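Local coordinates for peptidoglycan synthetase penicillin-binding protein 3 (Bifidobacterium adolescentis, PDB 4YE5) that probably acts as a penicillin-binding transpeptidase of the cell membrane that cross-links peptidoglycan strands during wall synthesis, at residues G153-S158 against I219-Q224. Sequence-based numbering, arbitrary orientation.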
loop_
_atom_site.group_PDB
_atom_site.type_symbol
_atom_site.label_atom_id
_atom_site.label_comp_id
_atom_site.label_asym_id
_atom_site.label_seq_id
_atom_site.Cartn_x
_atom_site.Cartn_y
_atom_site.Cartn_z
ATOM N N GLY A 153 1.898 14.673 -5.905
ATOM C CA GLY A 153 3.328 14.611 -6.211
ATOM C C GLY A 153 4.081 13.453 -5.551
ATOM O O GLY A 153 3.870 12.282 -5.879
ATOM N N THR A 154 4.950 13.786 -4.604
ATOM C CA THR A 154 5.755 12.785 -3.899
ATOM C C THR A 154 5.039 12.026 -2.789
ATOM O O THR A 154 5.569 11.016 -2.290
ATOM C CB THR A 154 7.015 13.429 -3.261
ATOM O OG1 THR A 154 6.603 14.443 -2.340
ATOM C CG2 THR A 154 7.906 14.049 -4.347
ATOM N N LEU A 155 3.870 12.515 -2.365
ATOM C CA LEU A 155 3.147 11.851 -1.270
ATOM C C LEU A 155 2.938 10.369 -1.576
ATOM O O LEU A 155 2.424 10.026 -2.630
ATOM C CB LEU A 155 1.793 12.523 -1.001
ATOM C CG LEU A 155 0.986 11.873 0.137
ATOM C CD1 LEU A 155 1.563 12.242 1.501
ATOM C CD2 LEU A 155 -0.480 12.280 0.047
HETATM N N MSE A 156 3.361 9.496 -0.659
HETATM C CA MSE A 156 3.268 8.042 -0.835
HETATM C C MSE A 156 3.579 7.559 -2.282
HETATM O O MSE A 156 2.918 6.664 -2.808
HETATM C CB MSE A 156 1.892 7.525 -0.341
HETATM C CG MSE A 156 0.660 7.997 -1.174
HETATM SE SE MSE A 156 -1.063 7.291 -0.490
HETATM C CE MSE A 156 -1.872 9.003 -0.103
ATOM N N GLY A 157 4.600 8.148 -2.901
ATOM C CA GLY A 157 4.861 7.947 -4.324
ATOM C C GLY A 157 5.100 6.500 -4.715
ATOM O O GLY A 157 4.543 6.016 -5.697
ATOM N N SER A 158 5.906 5.786 -3.939
ATOM C CA SER A 158 6.247 4.421 -4.322
ATOM C C SER A 158 5.152 3.461 -3.898
ATOM O O SER A 158 5.036 2.341 -4.445
ATOM C CB SER A 158 7.588 3.996 -3.710
ATOM O OG SER A 158 7.517 4.080 -2.291
ATOM N N ILE A 219 -5.880 4.683 3.557
ATOM C CA ILE A 219 -4.880 5.712 3.844
ATOM C C ILE A 219 -5.544 7.084 3.922
ATOM O O ILE A 219 -6.359 7.434 3.072
ATOM C CB ILE A 219 -3.794 5.780 2.744
ATOM C CG1 ILE A 219 -3.056 4.447 2.609
ATOM C CG2 ILE A 219 -2.808 6.947 3.001
ATOM C CD1 ILE A 219 -2.096 4.129 3.777
ATOM N N ASP A 220 -5.183 7.852 4.942
ATOM C CA ASP A 220 -5.621 9.246 5.075
ATOM C C ASP A 220 -4.476 10.151 4.644
ATOM O O ASP A 220 -3.383 10.074 5.198
ATOM C CB ASP A 220 -5.952 9.562 6.537
ATOM C CG ASP A 220 -6.478 10.978 6.725
ATOM O OD1 ASP A 220 -5.651 11.914 6.753
ATOM O OD2 ASP A 220 -7.715 11.153 6.840
ATOM N N ARG A 221 -4.760 11.023 3.680
ATOM C CA ARG A 221 -3.772 11.902 3.047
ATOM C C ARG A 221 -3.061 12.752 4.097
ATOM O O ARG A 221 -1.854 12.930 4.032
ATOM C CB ARG A 221 -4.498 12.818 2.037
ATOM C CG ARG A 221 -3.686 13.363 0.880
ATOM C CD ARG A 221 -4.552 14.258 -0.048
ATOM N NE ARG A 221 -5.138 15.340 0.720
ATOM C CZ ARG A 221 -4.669 16.583 0.761
ATOM N NH1 ARG A 221 -3.639 16.947 0.014
ATOM N NH2 ARG A 221 -5.264 17.476 1.531
ATOM N N ASP A 222 -3.810 13.269 5.069
ATOM C CA ASP A 222 -3.229 14.120 6.119
ATOM C C ASP A 222 -2.344 13.341 7.092
ATOM O O ASP A 222 -1.280 13.821 7.496
ATOM C CB ASP A 222 -4.325 14.885 6.874
ATOM C CG ASP A 222 -5.235 15.683 5.927
ATOM O OD1 ASP A 222 -4.741 16.647 5.295
ATOM O OD2 ASP A 222 -6.436 15.332 5.793
ATOM N N VAL A 223 -2.764 12.146 7.486
ATOM C CA VAL A 223 -1.896 11.335 8.357
ATOM C C VAL A 223 -0.646 10.877 7.590
ATOM O O VAL A 223 0.467 10.872 8.125
ATOM C CB VAL A 223 -2.644 10.110 8.919
ATOM C CG1 VAL A 223 -1.716 9.252 9.793
ATOM C CG2 VAL A 223 -3.909 10.566 9.723
ATOM N N GLN A 224 -0.834 10.472 6.339
ATOM C CA GLN A 224 0.290 10.020 5.522
ATOM C C GLN A 224 1.293 11.157 5.337
ATOM O O GLN A 224 2.500 10.976 5.481
ATOM C CB GLN A 224 -0.205 9.540 4.141
ATOM C CG GLN A 224 0.939 9.007 3.242
ATOM C CD GLN A 224 1.407 7.598 3.629
ATOM O OE1 GLN A 224 0.670 6.824 4.227
ATOM N NE2 GLN A 224 2.618 7.253 3.226
#
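I219 opens the contact by laying its CG2 methyl against the far end of M156, a selenomethionine, with CE at 3.8 Å and SE at 3.9 Å; the two side chains run past each other in opposite directions. A bend at the last torsion of M156 (chi3 119°) turns CE out of the extended CA-CB-CG-SE run. One residue on, D220 faces away from the loop and N-caps helix 221-238: its OD1 accepts from V223 N at 3.0 Å and, more weakly, from D222 N. R221 presents its aliphatic part to the loop, CG lying 3.5 Å from L155 CD2 and the two side chains crossing nearly at right angles, while NH1 hydrogen-bonds N152 OD1. A turn later, Q224 CG packs on L155 CD1 at 3.7 Å. The bend of Q224 at chi2 (77°) brings its amide alongside M156, where Q224 NE2 lies 3.7 Å from M156 CB. No hydrogen bond joins the segments directly, but E228, one turn further along the helix, accepts from both Q224 NE2 and M156 N through the same OE2, bridging them, and Q224 OE1 accepts from L258 N. The loop, from the dimerisation family region, rests on I219 and the first turn of helix 221-238, and through that turn is joined to strand 255-260, an outermost strand of the transpeptidase part's five-stranded antiparallel sheet, with helix 535-549 against D220 and V223.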